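Local atomic coordinates of inorganic pyrophosphatase (Shewanella sp. AS-11, PDB entry 6LL8), a protein that probably hydrolyses inorganic diphosphate to two phosphate ions, and binds magnesium or manganese ions at its active site. Residues A36-E41 against E56-K61; F48-F53 against A137-C142. All blocks are in the same frame, centred on the assembly; numbering follows the deposited sequence.

Contact 1: A36-E41 against E56-K61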
loop_
_atom_site.group_PDB
_atom_site.type_symbol
_atom_site.label_atom_id
_atom_site.label_comp_id
_atom_site.label_asym_id
_atom_site.label_seq_id
_atom_site.Cartn_x
_atom_site.Cartn_y
_atom_site.Cartn_z
ATOM N N ALA A 36 -2.694 17.772 -1.466
ATOM C CA ALA A 36 -2.830 16.324 -1.247
ATOM C C ALA A 36 -4.137 15.817 -1.833
ATOM O O ALA A 36 -5.191 16.462 -1.674
ATOM C CB ALA A 36 -2.766 15.993 0.208
ATOM N N ALA A 37 -4.115 14.677 -2.483
ATOM C CA ALA A 37 -5.320 14.103 -3.062
ATOM C C ALA A 37 -5.346 12.600 -2.833
ATOM O O ALA A 37 -4.349 11.989 -2.415
ATOM C CB ALA A 37 -5.447 14.459 -4.516
ATOM N N ARG A 38 -6.482 12.011 -3.151
ATOM C CA ARG A 38 -6.694 10.568 -3.051
ATOM C C ARG A 38 -7.547 10.077 -4.222
ATOM O O ARG A 38 -8.428 10.804 -4.691
ATOM C CB ARG A 38 -7.336 10.166 -1.734
ATOM C CG ARG A 38 -8.719 10.747 -1.490
ATOM C CD ARG A 38 -9.198 10.488 -0.074
ATOM N NE ARG A 38 -10.382 11.267 0.228
ATOM C CZ ARG A 38 -11.640 10.883 0.111
ATOM N NH1 ARG A 38 -11.956 9.670 -0.275
ATOM N NH2 ARG A 38 -12.588 11.738 0.444
ATOM N N LEU A 39 -7.324 8.835 -4.607
ATOM C CA LEU A 39 -8.035 8.174 -5.725
ATOM C C LEU A 39 -9.166 7.280 -5.252
ATOM O O LEU A 39 -9.786 6.646 -6.094
ATOM C CB LEU A 39 -7.048 7.349 -6.519
ATOM C CG LEU A 39 -6.075 8.132 -7.370
ATOM C CD1 LEU A 39 -4.942 7.270 -7.933
ATOM C CD2 LEU A 39 -6.803 8.815 -8.518
ATOM N N GLY A 40 -9.417 7.200 -3.965
ATOM C CA GLY A 40 -10.471 6.337 -3.434
ATOM C C GLY A 40 -10.813 6.728 -2.027
ATOM O O GLY A 40 -10.231 7.652 -1.467
ATOM N N GLU A 41 -11.753 5.990 -1.469
ATOM C CA GLU A 41 -12.162 6.122 -0.067
ATOM C C GLU A 41 -11.065 5.605 0.850
ATOM O O GLU A 41 -10.158 4.889 0.441
ATOM C CB GLU A 41 -13.466 5.364 0.175
ATOM C CG GLU A 41 -14.610 5.872 -0.694
ATOM C CD GLU A 41 -15.184 7.307 -0.624
ATOM O OE1 GLU A 41 -14.669 8.253 0.063
ATOM O OE2 GLU A 41 -16.200 7.507 -1.316
ATOM N N GLU A 56 -8.570 15.935 8.200
ATOM C CA GLU A 56 -9.582 15.574 7.193
ATOM C C GLU A 56 -8.938 14.733 6.087
ATOM O O GLU A 56 -7.740 14.828 5.839
ATOM C CB GLU A 56 -10.201 16.833 6.592
ATOM C CG GLU A 56 -10.890 17.727 7.609
ATOM C CD GLU A 56 -12.129 17.145 8.279
ATOM O OE1 GLU A 56 -12.796 16.288 7.660
ATOM O OE2 GLU A 56 -12.447 17.568 9.421
ATOM N N ALA A 57 -9.724 13.910 5.432
ATOM C CA ALA A 57 -9.265 13.142 4.263
ATOM C C ALA A 57 -8.874 14.132 3.190
ATOM O O ALA A 57 -9.585 15.118 2.946
ATOM C CB ALA A 57 -10.350 12.221 3.779
ATOM N N PRO A 58 -7.830 13.833 2.418
ATOM C CA PRO A 58 -7.465 14.662 1.286
ATOM C C PRO A 58 -8.574 14.717 0.235
ATOM O O PRO A 58 -9.431 13.887 0.194
ATOM C CB PRO A 58 -6.226 13.978 0.718
ATOM C CG PRO A 58 -5.686 13.083 1.757
ATOM C CD PRO A 58 -6.841 12.768 2.668
ATOM N N GLU A 59 -8.460 15.696 -0.649
ATOM C CA GLU A 59 -9.412 15.849 -1.765
ATOM C C GLU A 59 -9.507 14.565 -2.577
ATOM O O GLU A 59 -8.496 14.044 -3.060
ATOM C CB GLU A 59 -8.896 16.993 -2.640
ATOM C CG GLU A 59 -9.796 17.246 -3.847
ATOM C CD GLU A 59 -9.314 18.358 -4.760
ATOM O OE1 GLU A 59 -8.547 19.212 -4.314
ATOM O OE2 GLU A 59 -9.790 18.356 -5.908
ATOM N N TYR A 60 -10.721 14.124 -2.816
ATOM C CA TYR A 60 -10.979 12.988 -3.721
ATOM C C TYR A 60 -10.981 13.511 -5.147
ATOM O O TYR A 60 -11.784 14.386 -5.484
ATOM C CB TYR A 60 -12.326 12.334 -3.443
ATOM C CG TYR A 60 -12.745 11.304 -4.458
ATOM C CD1 TYR A 60 -12.144 10.059 -4.480
ATOM C CD2 TYR A 60 -13.781 11.539 -5.346
ATOM C CE1 TYR A 60 -12.530 9.089 -5.387
ATOM C CE2 TYR A 60 -14.189 10.576 -6.249
ATOM C CZ TYR A 60 -13.554 9.349 -6.273
ATOM O OH TYR A 60 -13.953 8.385 -7.149
ATOM N N LYS A 61 -10.077 13.024 -5.962
ATOM C CA LYS A 61 -9.875 13.541 -7.313
ATOM C C LYS A 61 -9.396 12.404 -8.182
ATOM O O LYS A 61 -8.460 11.700 -7.789
ATOM C CB LYS A 61 -8.874 14.690 -7.309
ATOM C CG LYS A 61 -8.592 15.279 -8.675
ATOM C CD LYS A 61 -7.768 16.524 -8.614
ATOM C CE LYS A 61 -7.409 17.100 -9.967
ATOM N NZ LYS A 61 -8.598 17.417 -10.777
HETATM O O HOH W 1 -6.602 17.951 0.043
HETATM O O HOH W 2 -12.120 14.460 1.445
HETATM O O HOH W 3 -12.678 6.089 -6.983
#
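Arg38 and Pro58 meet through the guanidinium: Arg38 NE donates to Pro58 O at 2.8 Å, slightly tilted from the guanidinium plane. Over one face of this group, 3.9 Å above its centre, sits Tyr60 CB, while Arg38 NH2 reaches a water that donates to Ala57 O. In the conformer described here, the Tyr60 ring presents an edge to Gly40 N, and a water joins its OH to Leu39 O. Beneath these side chains the backbones pair in parallel, Ala37 with Glu59 and Arg38 with Tyr60. Arg38 N bonds to Glu59 O at 2.9 Å and Lys61 N to Arg38 O at 3.0 Å, the latter nearly straight (171° at the hydrogen). Before this pair, a water inserts between the strands, donating to Ala36 O and accepting from Glu59 N.

The guanidinium is positioned by the loop that follows its strand. With Arg38 CG between the backbone N and the carbonyl carbon (chi1 62°), the chain, extended from CG to NE and turned at its end, places Arg38 NH1 2.9 Å from Gly40 O and 3.1 Å from Glu41 OE1, a salt bridge. Ile17 of helix 14-29 touches both Arg38 and Pro58. Strand 34-38, helix 44-53 and strand 59-60 form a beta-alpha-beta unit, with 59-60 at one sheet edge. Bonds from NE, NH1 and NH2 should fix the guanidinium's rotation, and Glu41 probably offsets part of its charge.

Contact 2: F48-F53 against A137-C142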
loop_
_atom_site.group_PDB
_atom_site.type_symbol
_atom_site.label_atom_id
_atom_site.label_comp_id
_atom_site.label_asym_id
_atom_site.label_seq_id
_atom_site.Cartn_x
_atom_site.Cartn_y
_atom_site.Cartn_z
ATOM N N PHE A 48 -8.996 5.810 11.140
ATOM C CA PHE A 48 -8.561 5.790 12.542
ATOM C C PHE A 48 -7.365 6.691 12.736
ATOM O O PHE A 48 -7.298 7.489 13.692
ATOM C CB PHE A 48 -8.297 4.342 12.948
ATOM C CG PHE A 48 -7.714 4.151 14.323
ATOM C CD1 PHE A 48 -8.548 4.008 15.402
ATOM C CD2 PHE A 48 -6.340 4.109 14.536
ATOM C CE1 PHE A 48 -8.037 3.848 16.678
ATOM C CE2 PHE A 48 -5.824 3.928 15.820
ATOM C CZ PHE A 48 -6.689 3.779 16.873
ATOM N N ILE A 49 -6.372 6.566 11.859
ATOM C CA ILE A 49 -5.128 7.377 11.987
ATOM C C ILE A 49 -5.466 8.873 11.848
ATOM O O ILE A 49 -5.002 9.700 12.646
ATOM C CB ILE A 49 -4.114 6.932 10.933
ATOM C CG1 ILE A 49 -3.611 5.502 11.193
ATOM C CG2 ILE A 49 -2.959 7.924 10.842
ATOM C CD1 ILE A 49 -2.871 4.916 9.998
ATOM N N LEU A 50 -6.224 9.216 10.811
ATOM C CA LEU A 50 -6.510 10.639 10.569
ATOM C C LEU A 50 -7.335 11.208 11.722
ATOM O O LEU A 50 -7.109 12.345 12.117
ATOM C CB LEU A 50 -7.202 10.868 9.229
ATOM C CG LEU A 50 -6.391 10.527 7.982
ATOM C CD1 LEU A 50 -7.033 11.162 6.756
ATOM C CD2 LEU A 50 -4.918 10.926 8.059
ATOM N N GLU A 51 -8.281 10.452 12.255
ATOM C CA GLU A 51 -9.101 10.964 13.360
ATOM C C GLU A 51 -8.201 11.180 14.575
ATOM O O GLU A 51 -8.329 12.206 15.287
ATOM C CB GLU A 51 -10.263 10.024 13.656
ATOM C CG GLU A 51 -11.196 10.577 14.737
ATOM C CD GLU A 51 -10.778 10.549 16.193
ATOM O OE1 GLU A 51 -9.916 9.757 16.579
ATOM O OE2 GLU A 51 -11.388 11.362 16.958
ATOM N N LYS A 52 -7.271 10.256 14.812
ATOM C CA LYS A 52 -6.419 10.336 16.014
ATOM C C LYS A 52 -5.615 11.632 16.021
ATOM O O LYS A 52 -5.399 12.211 17.083
ATOM C CB LYS A 52 -5.490 9.127 16.062
ATOM C CG LYS A 52 -4.568 9.079 17.254
ATOM C CD LYS A 52 -3.792 7.807 17.289
ATOM C CE LYS A 52 -2.786 7.748 18.417
ATOM N NZ LYS A 52 -3.453 7.836 19.732
ATOM N N PHE A 53 -5.144 12.070 14.863
ATOM C CA PHE A 53 -4.251 13.240 14.755
ATOM C C PHE A 53 -4.942 14.455 14.154
ATOM O O PHE A 53 -4.274 15.465 13.949
ATOM C CB PHE A 53 -2.967 12.851 14.011
ATOM C CG PHE A 53 -2.099 11.933 14.824
ATOM C CD1 PHE A 53 -1.364 12.416 15.891
ATOM C CD2 PHE A 53 -2.111 10.587 14.574
ATOM C CE1 PHE A 53 -0.641 11.537 16.692
ATOM C CE2 PHE A 53 -1.378 9.722 15.368
ATOM C CZ PHE A 53 -0.638 10.200 16.414
ATOM N N ALA A 137 3.804 14.431 12.100
ATOM C CA ALA A 137 4.701 13.365 12.577
ATOM C C ALA A 137 3.889 12.145 13.011
ATOM O O ALA A 137 4.316 11.004 12.766
ATOM C CB ALA A 137 5.577 13.855 13.716
ATOM N N GLY A 138 2.759 12.381 13.654
ATOM C CA GLY A 138 1.949 11.267 14.133
ATOM C C GLY A 138 1.450 10.403 12.991
ATOM O O GLY A 138 1.480 9.183 13.089
ATOM N N ILE A 139 0.912 11.033 11.944
ATOM C CA ILE A 139 0.353 10.223 10.845
ATOM C C ILE A 139 1.499 9.551 10.090
ATOM O O ILE A 139 1.313 8.416 9.609
ATOM C CB ILE A 139 -0.620 11.005 9.957
ATOM C CG1 ILE A 139 0.044 12.090 9.110
ATOM C CG2 ILE A 139 -1.773 11.542 10.787
ATOM C CD1 ILE A 139 -0.886 12.727 8.107
ATOM N N MET A 140 2.646 10.187 9.941
ATOM C CA MET A 140 3.795 9.547 9.290
ATOM C C MET A 140 4.248 8.324 10.088
ATOM O O MET A 140 4.514 7.259 9.531
ATOM C CB MET A 140 4.937 10.542 9.136
ATOM C CG MET A 140 4.671 11.686 8.157
ATOM S SD MET A 140 6.023 12.859 8.066
ATOM C CE MET A 140 7.259 11.883 7.228
ATOM N N MET A 141 4.322 8.496 11.398
ATOM C CA MET A 141 4.687 7.400 12.304
ATOM C C MET A 141 3.731 6.225 12.112
ATOM O O MET A 141 4.164 5.069 11.994
ATOM C CB MET A 141 4.633 7.923 13.729
ATOM C CG MET A 141 5.001 6.891 14.790
ATOM S SD MET A 141 4.294 7.225 16.418
ATOM C CE MET A 141 2.573 6.916 16.048
ATOM N N CYS A 142 2.436 6.521 12.102
ATOM C CA CYS A 142 1.427 5.453 11.941
ATOM C C CYS A 142 1.618 4.764 10.595
ATOM O O CYS A 142 1.511 3.522 10.511
ATOM C CB CYS A 142 0.016 5.989 12.056
ATOM S SG CYS A 142 -0.455 6.469 13.720
#
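Gly138 O takes the backbone N-H of Cys142 at 3.0 Å, and the Phe53 ring lies against the backbone of this turn of helix 137-142, which the absence of a side chain at Gly138 leaves accessible to it. Gly138 CA stands over the centre of that ring, 3.6 Å from the centroid and 13° off the normal, a CH-pi contact. The opposite face carries Lys52 CG, set toward the rim. At the ring's edge is Cys142 SG, 3.8 Å from Phe53 CE2, in a sulfur-aromatic contact. Phe53 CG lies opposite its carbonyl carbon (chi1 -70°), which sends the ring across to the glycine.

The axes of 48-53 and 137-142 run nearly antiparallel (155°) and approach to 9.4 Å, as parts of two neighbouring helices of the alpha/beta DHH domain. Ile139 CG2 lies between Phe53 and Ile49, meeting Phe53 CB at 3.7 Å and Ile49 CG2 at 3.8 Å, with Leu50 CD2 approaching more loosely. One turn further along helix 137-142, Cys142 CB packs against the end of the Ile49 chain, 3.7 Å from Ile49 CD1. Ile139 also leans on Cys18 and Ile21 of helix 14-29, whereas Ile49 and Cys142 both reach Met183 of helix 176-187. The side chain of Ile49 comes within about 9 Å of a bound magnesium ion and of the side chains of Asp13 and Asp15, which bind metal.

In the fold
Both contacts belong to the DHH family domain, their centres about 16 Å apart, and they alternate along the chain: 36-41, 48-53, 56-61, then 137-142. Helix 44-53 is the element between them, for it connects the two parallel strands of contact 1 and supplies one side of contact 2. Leu50 CD1 touches Glu56 O and Ala57 CA, so the two sites meet directly. Contact 1 secures one edge strand, 59-60, of the six-stranded parallel sheet, and contact 2 places the connecting helix against helix 134-147, brought from much later in the sequence. Helix 14-29 packs against both, tying strand edge and helix layer to the part of the domain that bears Asp15.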